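Local coordinates for hypothetical protein PH0802 (PDB 2DT4) that is of unknown function but belongs to the plant- and prokaryote-conserved (PPC) domain family, a domain that in plants occurs in AT-hook DNA-binding proteins, at residues A[1-6]-A[123-127]; A[26-31]-A[85-89]; A[37-43]-A[115-121]. All blocks are in the same frame, centred on the assembly; numbering follows the deposited sequence.

Contact 1 of 3, residues A[1-6]-A[123-127]; sequences MVTGMF and GEKIE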
loop_
_atom_site.group_PDB
_atom_site.type_symbol
_atom_site.label_atom_id
_atom_site.label_comp_id
_atom_site.label_asym_id
_atom_site.label_seq_id
_atom_site.Cartn_x
_atom_site.Cartn_y
_atom_site.Cartn_z
ATOM N N MET A 1 5.641 7.945 27.693
ATOM C CA MET A 1 4.659 8.639 26.819
ATOM C C MET A 1 4.799 8.127 25.391
ATOM O O MET A 1 5.927 8.050 24.892
ATOM C CB MET A 1 4.674 10.140 26.976
ATOM C CG MET A 1 5.072 11.048 25.860
ATOM S SD MET A 1 4.850 12.779 26.017
ATOM C CE MET A 1 5.957 13.357 24.705
ATOM N N VAL A 2 3.691 7.982 24.713
ATOM C CA VAL A 2 3.724 7.556 23.316
ATOM C C VAL A 2 4.158 8.732 22.436
ATOM O O VAL A 2 3.588 9.809 22.515
ATOM C CB VAL A 2 2.339 7.029 22.903
ATOM C CG1 VAL A 2 2.320 6.624 21.427
ATOM C CG2 VAL A 2 1.962 5.851 23.779
ATOM N N THR A 3 5.178 8.538 21.615
ATOM C CA THR A 3 5.502 9.520 20.584
ATOM C C THR A 3 5.248 9.031 19.175
ATOM O O THR A 3 5.142 9.832 18.283
ATOM C CB THR A 3 6.961 9.986 20.660
ATOM O OG1 THR A 3 7.858 8.947 20.223
ATOM C CG2 THR A 3 7.369 10.265 22.109
ATOM N N GLY A 4 5.232 7.723 18.968
ATOM C CA GLY A 4 5.052 7.176 17.656
ATOM C C GLY A 4 6.257 7.289 16.751
ATOM O O GLY A 4 6.149 6.904 15.592
ATOM N N MET A 5 7.390 7.798 17.254
ATOM C CA MET A 5 8.558 8.033 16.408
ATOM C C MET A 5 9.588 6.905 16.612
ATOM O O MET A 5 9.901 6.488 17.750
ATOM C CB MET A 5 9.174 9.417 16.657
ATOM C CG MET A 5 10.411 9.658 15.827
ATOM S SD MET A 5 11.268 11.249 16.023
ATOM C CE MET A 5 10.408 11.912 15.599
ATOM N N PHE A 6 10.099 6.416 15.488
ATOM C CA PHE A 6 11.028 5.296 15.448
ATOM C C PHE A 6 12.173 5.575 14.488
ATOM O O PHE A 6 12.072 6.415 13.590
ATOM C CB PHE A 6 10.313 4.018 14.973
ATOM C CG PHE A 6 9.206 3.605 15.859
ATOM C CD1 PHE A 6 9.456 2.809 16.965
ATOM C CD2 PHE A 6 7.924 4.088 15.663
ATOM C CE1 PHE A 6 8.427 2.467 17.818
ATOM C CE2 PHE A 6 6.901 3.752 16.513
ATOM C CZ PHE A 6 7.164 2.942 17.614
ATOM N N GLY A 123 12.795 1.605 18.475
ATOM C CA GLY A 123 12.456 2.694 19.367
ATOM C C GLY A 123 11.667 2.235 20.556
ATOM O O GLY A 123 11.871 1.157 21.115
ATOM N N GLU A 124 10.757 3.096 20.946
ATOM C CA GLU A 124 9.936 2.893 22.105
ATOM C C GLU A 124 9.021 1.707 21.925
ATOM O O GLU A 124 8.789 1.234 20.812
ATOM C CB GLU A 124 9.105 4.155 22.343
ATOM C CG GLU A 124 7.963 4.329 21.336
ATOM C CD GLU A 124 7.318 5.692 21.372
ATOM O OE1 GLU A 124 6.092 5.764 21.106
ATOM O OE2 GLU A 124 8.047 6.693 21.612
ATOM N N LYS A 125 8.477 1.242 23.038
ATOM C CA LYS A 125 7.571 0.132 23.024
ATOM C C LYS A 125 6.329 0.505 22.244
ATOM O O LYS A 125 5.835 1.651 22.303
ATOM C CB LYS A 125 7.213 -0.267 24.443
ATOM C CG LYS A 125 8.380 -0.994 25.103
ATOM C CD LYS A 125 8.014 -1.510 26.471
ATOM C CE LYS A 125 9.253 -1.938 27.225
ATOM N NZ LYS A 125 8.985 -1.805 28.693
ATOM N N ILE A 126 5.814 -0.515 21.560
ATOM C CA ILE A 126 4.597 -0.397 20.766
ATOM C C ILE A 126 3.995 -1.801 20.778
ATOM O O ILE A 126 4.372 -2.674 20.017
ATOM C CB ILE A 126 4.812 0.204 19.339
ATOM C CG1 ILE A 126 3.496 0.384 18.595
ATOM C CG2 ILE A 126 5.790 -0.596 18.520
ATOM C CD1 ILE A 126 3.661 1.156 17.302
ATOM N N GLU A 127 3.181 -2.053 21.787
ATOM C CA GLU A 127 2.685 -3.407 22.045
ATOM C C GLU A 127 1.165 -3.540 21.964
ATOM O O GLU A 127 0.434 -2.636 22.440
ATOM C CB GLU A 127 3.160 -3.719 23.473
ATOM C CG GLU A 127 2.846 -5.117 23.975
ATOM C CD GLU A 127 3.546 -5.445 25.289
ATOM O OE1 GLU A 127 4.363 -4.615 25.813
ATOM O OE2 GLU A 127 3.254 -6.553 25.792
#
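Glu124 reaches Thr3 because its CG sits between the backbone N and the carbonyl carbon (chi1 73°) and the chain beyond runs extended, carrying the carboxylate to the bend at Thr3 and Gly4. Thr3 turns its OG1 into the corresponding position (chi1 72°), facing the same carboxylate. The hydroxyl donates to Glu124 OE2, with Thr3 OG1 and that oxygen 2.7 Å apart; it approaches from the syn side but well out of the carboxylate plane. Glu124 OE1 accepts two backbone bonds. Thr3 N meets the syn lone pair of Glu124 OE1 at 3.0 Å, whereas Gly4 N comes from above the carboxylate plane, also 3.0 Å from OE1 and with a straighter N-H...O angle of 164°. Three donors thus grip one carboxylate and fix its rotation. Thr3 OG1 in turn accepts from Met5 N at 3.2 Å, an ST turn that orients the hydroxyl; the positive phi of Gly4 within this turn favours glycine.

Beyond the polar group, the Phe6 ring presents its edge to the backbone, Phe6 CE1 lying 3.3 Å from Glu124 O. Phe6 CZ packs on Ile126 CG2 at 3.9 Å. At Gly123, a CB would collide with Phe6 CD1, and the backbone angles themselves call for glycine.

The contact joins the start of strand 5-16 to the loop between strands 114-123 and 127-128. Val2 also touches Glu139 and Leu141, and Ile126 packs on Thr37 and Trp138. Met5 and Phe6 pair antiparallel with a strand of the second subunit, continuing the sheet across the interface.

Contact 2 of 3, residues A[26-31]-A[85-89]; sequences IKNFCK and EPFVH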
loop_
_atom_site.group_PDB
_atom_site.type_symbol
_atom_site.label_atom_id
_atom_site.label_comp_id
_atom_site.label_asym_id
_atom_site.label_seq_id
_atom_site.Cartn_x
_atom_site.Cartn_y
_atom_site.Cartn_z
ATOM N N ILE A 26 5.669 -14.719 7.878
ATOM C CA ILE A 26 6.187 -13.411 8.234
ATOM C C ILE A 26 6.528 -13.437 9.731
ATOM O O ILE A 26 7.571 -12.930 10.113
ATOM C CB ILE A 26 5.215 -12.245 7.856
ATOM C CG1 ILE A 26 5.093 -12.127 6.333
ATOM C CG2 ILE A 26 5.726 -10.923 8.454
ATOM C CD1 ILE A 26 3.943 -11.319 5.901
ATOM N N LYS A 27 5.677 -14.051 10.559
ATOM C CA LYS A 27 5.953 -14.211 11.991
ATOM C C LYS A 27 7.261 -14.969 12.237
ATOM O O LYS A 27 8.128 -14.519 13.010
ATOM C CB LYS A 27 4.799 -14.914 12.693
ATOM C CG LYS A 27 5.098 -15.212 14.164
ATOM C CD LYS A 27 3.887 -15.787 14.916
ATOM C CE LYS A 27 4.270 -16.095 16.339
ATOM N NZ LYS A 27 3.163 -16.237 17.357
ATOM N N ASN A 28 7.420 -16.107 11.558
ATOM C CA ASN A 28 8.613 -16.927 11.730
ATOM C C ASN A 28 9.888 -16.219 11.244
ATOM O O ASN A 28 10.980 -16.370 11.827
ATOM C CB ASN A 28 8.406 -18.268 11.006
ATOM C CG ASN A 28 7.463 -19.203 11.789
ATOM O OD1 ASN A 28 7.314 -19.051 13.018
ATOM N ND2 ASN A 28 6.835 -20.156 11.098
ATOM N N PHE A 29 9.753 -15.489 10.143
ATOM C CA PHE A 29 10.831 -14.636 9.642
ATOM C C PHE A 29 11.264 -13.648 10.771
ATOM O O PHE A 29 12.463 -13.518 11.071
ATOM C CB PHE A 29 10.409 -13.926 8.359
ATOM C CG PHE A 29 11.345 -12.851 7.922
ATOM C CD1 PHE A 29 11.142 -11.559 8.371
ATOM C CD2 PHE A 29 12.397 -13.098 7.057
ATOM C CE1 PHE A 29 11.964 -10.544 7.966
ATOM C CE2 PHE A 29 13.234 -12.052 6.684
ATOM C CZ PHE A 29 13.005 -10.794 7.190
ATOM N N CYS A 30 10.309 -12.930 11.353
ATOM C CA CYS A 30 10.625 -11.954 12.371
ATOM C C CYS A 30 11.232 -12.652 13.591
ATOM O O CYS A 30 12.147 -12.128 14.172
ATOM C CB CYS A 30 9.413 -11.106 12.759
ATOM S SG CYS A 30 8.865 -10.021 11.414
ATOM N N LYS A 31 10.750 -13.838 13.957
ATOM C CA LYS A 31 11.363 -14.546 15.089
ATOM C C LYS A 31 12.818 -14.854 14.841
ATOM O O LYS A 31 13.671 -14.633 15.726
ATOM C CB LYS A 31 10.593 -15.812 15.427
ATOM C CG LYS A 31 9.262 -15.527 16.028
ATOM C CD LYS A 31 8.571 -16.826 16.431
ATOM C CE LYS A 31 7.266 -16.508 17.049
ATOM N NZ LYS A 31 6.538 -17.756 17.493
ATOM N N GLU A 85 5.714 -11.990 21.804
ATOM C CA GLU A 85 6.148 -12.515 20.524
ATOM C C GLU A 85 5.777 -11.551 19.402
ATOM O O GLU A 85 4.753 -10.844 19.486
ATOM C CB GLU A 85 5.462 -13.854 20.248
ATOM C CG GLU A 85 5.819 -14.942 21.245
ATOM C CD GLU A 85 7.246 -15.434 21.113
ATOM O OE1 GLU A 85 7.713 -16.128 22.046
ATOM O OE2 GLU A 85 7.912 -15.152 20.093
ATOM N N PRO A 86 6.551 -11.539 18.324
ATOM C CA PRO A 86 6.134 -10.721 17.182
ATOM C C PRO A 86 4.813 -11.232 16.645
ATOM O O PRO A 86 4.613 -12.455 16.505
ATOM C CB PRO A 86 7.270 -10.906 16.158
ATOM C CG PRO A 86 7.944 -12.124 16.539
ATOM C CD PRO A 86 7.815 -12.226 18.052
ATOM N N PHE A 87 3.923 -10.299 16.317
ATOM C CA PHE A 87 2.564 -10.570 15.895
ATOM C C PHE A 87 2.259 -9.754 14.619
ATOM O O PHE A 87 2.518 -8.548 14.549
ATOM C CB PHE A 87 1.571 -10.197 16.997
ATOM C CG PHE A 87 0.156 -10.450 16.642
ATOM C CD1 PHE A 87 -0.393 -11.680 16.874
ATOM C CD2 PHE A 87 -0.641 -9.460 16.078
ATOM C CE1 PHE A 87 -1.727 -11.937 16.559
ATOM C CE2 PHE A 87 -1.956 -9.718 15.737
ATOM C CZ PHE A 87 -2.492 -10.973 16.009
ATOM N N VAL A 88 1.734 -10.445 13.616
ATOM C CA VAL A 88 1.517 -9.879 12.288
ATOM C C VAL A 88 0.041 -9.520 12.112
ATOM O O VAL A 88 -0.847 -10.350 12.321
ATOM C CB VAL A 88 1.969 -10.849 11.189
ATOM C CG1 VAL A 88 2.001 -10.121 9.837
ATOM C CG2 VAL A 88 3.337 -11.433 11.522
ATOM N N HIS A 89 -0.218 -8.259 11.759
ATOM C CA HIS A 89 -1.575 -7.779 11.498
ATOM C C HIS A 89 -1.567 -7.165 10.127
ATOM O O HIS A 89 -0.829 -6.219 9.881
ATOM C CB HIS A 89 -2.033 -6.779 12.543
ATOM C CG HIS A 89 -3.467 -6.385 12.414
ATOM N ND1 HIS A 89 -4.452 -7.294 12.077
ATOM C CD2 HIS A 89 -4.085 -5.183 12.534
ATOM C CE1 HIS A 89 -5.619 -6.669 12.024
ATOM N NE2 HIS A 89 -5.423 -5.395 12.310
#
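Pro86 and Val88 both point toward helix 26-31 and meet it along its length, the helix and strand 85-89 running in roughly opposite directions, inclined (148° between them), with axes 8.0 Å apart at closest. At one end, the side chains of Val88 and Ile26 cross at about a right angle, branch against branch, with Val88 CG2 3.9 Å from Ile26 CG2. The same Val88 methyl lies over the helix backbone, 3.6 Å from Lys27 N.

Further along, Pro86 CB touches Cys30 CB at 4.0 Å, while Lys31 passes across the outer part of the proline ring at roughly a right angle, Lys31 CG lying 3.7 Å from Pro86 CG. Lys27, with CG anti to the backbone N (chi1 175°) and the chain extended, runs alongside the peptide carbonyl of Pro86; Lys27 CG is 3.6 Å from Pro86 O. The extended Lys31 chain ends near Glu85, whose own chain bends at chi2 (-70°). Lys31 CE comes to 3.4 Å from Glu85 OE2, but NZ of Lys31 remains 3.9 Å from that oxygen, a long salt bridge.

Helix 22-33 thus packs on strand 85-95 of the large mixed sheet, Cys30 and Pro86 also touching Val79 of strand 69-82. No hydrogen bond crosses; cohesion rests chiefly on carbon packing, including Lys27 CB on Val88 and Lys31 CG on Pro86. The long ion pair, with Lys27 NZ near Glu85 but not touching, probably adds only a mild bias.

Contact 3 of 3, residues A[37-43]-A[115-121]; sequences TAIINGI and EIFLQEL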
loop_
_atom_site.group_PDB
_atom_site.type_symbol
_atom_site.label_atom_id
_atom_site.label_comp_id
_atom_site.label_asym_id
_atom_site.label_seq_id
_atom_site.Cartn_x
_atom_site.Cartn_y
_atom_site.Cartn_z
ATOM N N THR A 37 9.206 -4.966 15.766
ATOM C CA THR A 37 8.319 -3.976 15.163
ATOM C C THR A 37 8.691 -3.747 13.702
ATOM O O THR A 37 9.845 -3.542 13.401
ATOM C CB THR A 37 8.420 -2.622 15.918
ATOM O OG1 THR A 37 8.207 -2.836 17.338
ATOM C CG2 THR A 37 7.357 -1.650 15.444
ATOM N N ALA A 38 7.702 -3.723 12.817
ATOM C CA ALA A 38 7.955 -3.488 11.398
ATOM C C ALA A 38 6.682 -3.074 10.690
ATOM O O ALA A 38 5.578 -3.234 11.199
ATOM C CB ALA A 38 8.473 -4.745 10.747
ATOM N N ILE A 39 6.878 -2.663 9.451
ATOM C CA ILE A 39 5.767 -2.345 8.572
ATOM C C ILE A 39 6.012 -3.265 7.383
ATOM O O ILE A 39 7.156 -3.624 7.052
ATOM C CB ILE A 39 5.507 -0.876 8.161
ATOM C CG1 ILE A 39 6.749 -0.240 7.499
ATOM C CG2 ILE A 39 5.050 -0.111 9.385
ATOM C CD1 ILE A 39 6.832 -0.397 6.012
ATOM N N ILE A 40 4.921 -3.700 6.763
ATOM C CA ILE A 40 4.963 -4.595 5.622
ATOM C C ILE A 40 4.082 -4.117 4.485
ATOM O O ILE A 40 3.021 -3.508 4.684
ATOM C CB ILE A 40 4.573 -6.050 5.996
ATOM C CG1 ILE A 40 3.246 -6.092 6.757
ATOM C CG2 ILE A 40 5.659 -6.657 6.862
ATOM C CD1 ILE A 40 2.854 -7.502 7.222
ATOM N N ASN A 41 4.480 -4.524 3.293
ATOM C CA ASN A 41 3.636 -4.246 2.131
ATOM C C ASN A 41 3.979 -5.372 1.177
ATOM O O ASN A 41 5.071 -5.913 1.239
ATOM C CB ASN A 41 3.677 -2.855 1.511
ATOM C CG ASN A 41 4.761 -2.668 0.490
ATOM O OD1 ASN A 41 5.053 -3.547 -0.326
ATOM N ND2 ASN A 41 5.349 -1.492 0.512
ATOM N N GLY A 42 3.042 -5.776 0.346
ATOM C CA GLY A 42 3.366 -6.739 -0.676
ATOM C C GLY A 42 2.240 -7.055 -1.639
ATOM O O GLY A 42 1.140 -6.531 -1.529
ATOM N N ILE A 43 2.603 -7.894 -2.601
ATOM C CA ILE A 43 1.747 -8.348 -3.687
ATOM C C ILE A 43 2.031 -9.812 -3.980
ATOM O O ILE A 43 3.009 -10.398 -3.507
ATOM C CB ILE A 43 1.979 -7.497 -4.978
ATOM C CG1 ILE A 43 3.428 -7.579 -5.472
ATOM C CG2 ILE A 43 1.544 -6.013 -4.751
ATOM C CD1 ILE A 43 3.679 -6.870 -6.808
ATOM N N GLU A 115 5.539 -11.364 -2.724
ATOM C CA GLU A 115 6.705 -10.530 -2.814
ATOM C C GLU A 115 6.463 -9.469 -1.760
ATOM O O GLU A 115 5.603 -8.579 -1.918
ATOM C CB GLU A 115 6.877 -9.954 -4.221
ATOM C CG GLU A 115 7.177 -11.064 -5.226
ATOM C CD GLU A 115 7.137 -10.649 -6.682
ATOM O OE1 GLU A 115 6.855 -9.483 -7.008
ATOM O OE2 GLU A 115 7.365 -11.525 -7.548
ATOM N N ILE A 116 7.154 -9.666 -0.652
ATOM C CA ILE A 116 6.981 -8.842 0.539
ATOM C C ILE A 116 8.164 -7.898 0.839
ATOM O O ILE A 116 9.352 -8.317 0.795
ATOM C CB ILE A 116 6.802 -9.822 1.738
ATOM C CG1 ILE A 116 5.634 -10.819 1.540
ATOM C CG2 ILE A 116 6.662 -9.051 3.034
ATOM C CD1 ILE A 116 4.285 -10.243 1.177
ATOM N N PHE A 117 7.786 -6.679 1.218
ATOM C CA PHE A 117 8.692 -5.636 1.665
ATOM C C PHE A 117 8.457 -5.488 3.166
ATOM O O PHE A 117 7.315 -5.381 3.610
ATOM C CB PHE A 117 8.447 -4.287 0.984
ATOM C CG PHE A 117 9.258 -3.170 1.563
ATOM C CD1 PHE A 117 8.681 -2.217 2.375
ATOM C CD2 PHE A 117 10.623 -3.089 1.305
ATOM C CE1 PHE A 117 9.452 -1.170 2.922
ATOM C CE2 PHE A 117 11.383 -2.044 1.847
ATOM C CZ PHE A 117 10.794 -1.095 2.635
ATOM N N LEU A 118 9.545 -5.485 3.931
ATOM C CA LEU A 118 9.455 -5.398 5.382
ATOM C C LEU A 118 10.481 -4.417 5.902
ATOM O O LEU A 118 11.666 -4.530 5.572
ATOM C CB LEU A 118 9.646 -6.767 6.004
ATOM C CG LEU A 118 9.382 -6.814 7.493
ATOM C CD1 LEU A 118 8.913 -8.199 7.882
ATOM C CD2 LEU A 118 10.604 -6.436 8.345
ATOM N N GLN A 119 10.034 -3.426 6.679
ATOM C CA GLN A 119 10.910 -2.398 7.226
ATOM C C GLN A 119 10.802 -2.444 8.739
ATOM O O GLN A 119 9.768 -2.070 9.321
ATOM C CB GLN A 119 10.543 -0.994 6.690
ATOM C CG GLN A 119 11.312 0.148 7.352
ATOM C CD GLN A 119 12.809 0.006 7.086
ATOM O OE1 GLN A 119 13.609 -0.218 8.032
ATOM N NE2 GLN A 119 13.189 0.082 5.836
ATOM N N GLU A 120 11.909 -2.830 9.367
ATOM C CA GLU A 120 11.967 -2.871 10.816
ATOM C C GLU A 120 12.027 -1.454 11.355
ATOM O O GLU A 120 12.644 -0.596 10.734
ATOM C CB GLU A 120 13.235 -3.630 11.252
ATOM C CG GLU A 120 13.478 -3.657 12.736
ATOM C CD GLU A 120 14.770 -4.324 13.114
ATOM O OE1 GLU A 120 14.766 -4.995 14.174
ATOM O OE2 GLU A 120 15.776 -4.171 12.379
ATOM N N LEU A 121 11.376 -1.230 12.496
ATOM C CA LEU A 121 11.409 0.047 13.214
ATOM C C LEU A 121 11.944 -0.174 14.624
ATOM O O LEU A 121 11.625 -1.194 15.253
ATOM C CB LEU A 121 9.994 0.592 13.314
ATOM C CG LEU A 121 9.297 0.891 11.983
ATOM C CD1 LEU A 121 7.911 1.458 12.233
ATOM C CD2 LEU A 121 10.106 1.808 11.033
#
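Two neighbouring antiparallel strands of the large mixed sheet of the PPC domain, 38-46 and 114-123, form this buried contact. From Leu121 N to Thr37 O through to Glu115 N and Ile43 O, seven backbone bonds cross it. Ile39-Gln119, Asn41-Phe117 and Ile43-Glu115 are hydrogen-bonded pairs; Ala38-Glu120, Ile40-Leu118 and Gly42-Ile116 are non-hydrogen-bonded. Phe117 N lies 2.8 Å from Asn41 O.

On the face carrying Ile39, Asn41 and Phe117, with CG of Phe117 anti to the backbone N (chi1 173°), the ring lies against Ile39 and Asn41. Phe117 CE1 meets Ile39 CD1 at 4.1 Å, and Phe117 CD1 lies 3.9 Å from Asn41 ND2. The Asn41 amide and the ring are inclined by 32°. Ile39 CD1 also packs on Gln119 CB at 3.8 Å, and its other branch, CG2, approaches Leu121 CD1 at 4.3 Å. Replacing Ile39 with alanine would probably open a gap beside Phe117, Gln119 and Leu121, removing both hydrophobic branches that bridge them.

On the other face, Leu118 spreads its two methyls: CD2 lies 3.6 Å from Ala38 CB, and CD1 lies 3.7 Å from Ile40 CG2. At Gly42, a CB would clash with Ile116 CD1 and Glu115 O.

Strand 69-82 flanks strand 38-46, strand 5-16 flanks 114-123, and helix 22-33 covers Leu118 through Phe29 and Cys30. The Ile39 face turns to other chains: Ile39 packs on Phe117 of the second subunit, while Glu115 forms a salt bridge with Arg128 of the third subunit.

How the contacts relate
From the N terminus, contact 1 closes the longest span, bringing 1-6 to 123-127 across 116 intervening residues; contacts 2 and 3 both fall within it. These two cross, because 26-31 and 37-43 precede their partners 85-89 and 115-121 in that order. Contact 2, closing a loop of 53 residues, sets helix 22-33 against strand 85-95, whereas contact 3, closing one of 71, pairs central strands of the same sheet. They share a packed interior: Val88 CG1 lies 3.8 Å from Ile40 CD1, and Phe29 CE1 lies 3.8 Å from Leu118 CD1. Contact 1 touches contact 3 through Phe6 and Leu121, but remains about 7 Å from contact 2 between nearest atoms.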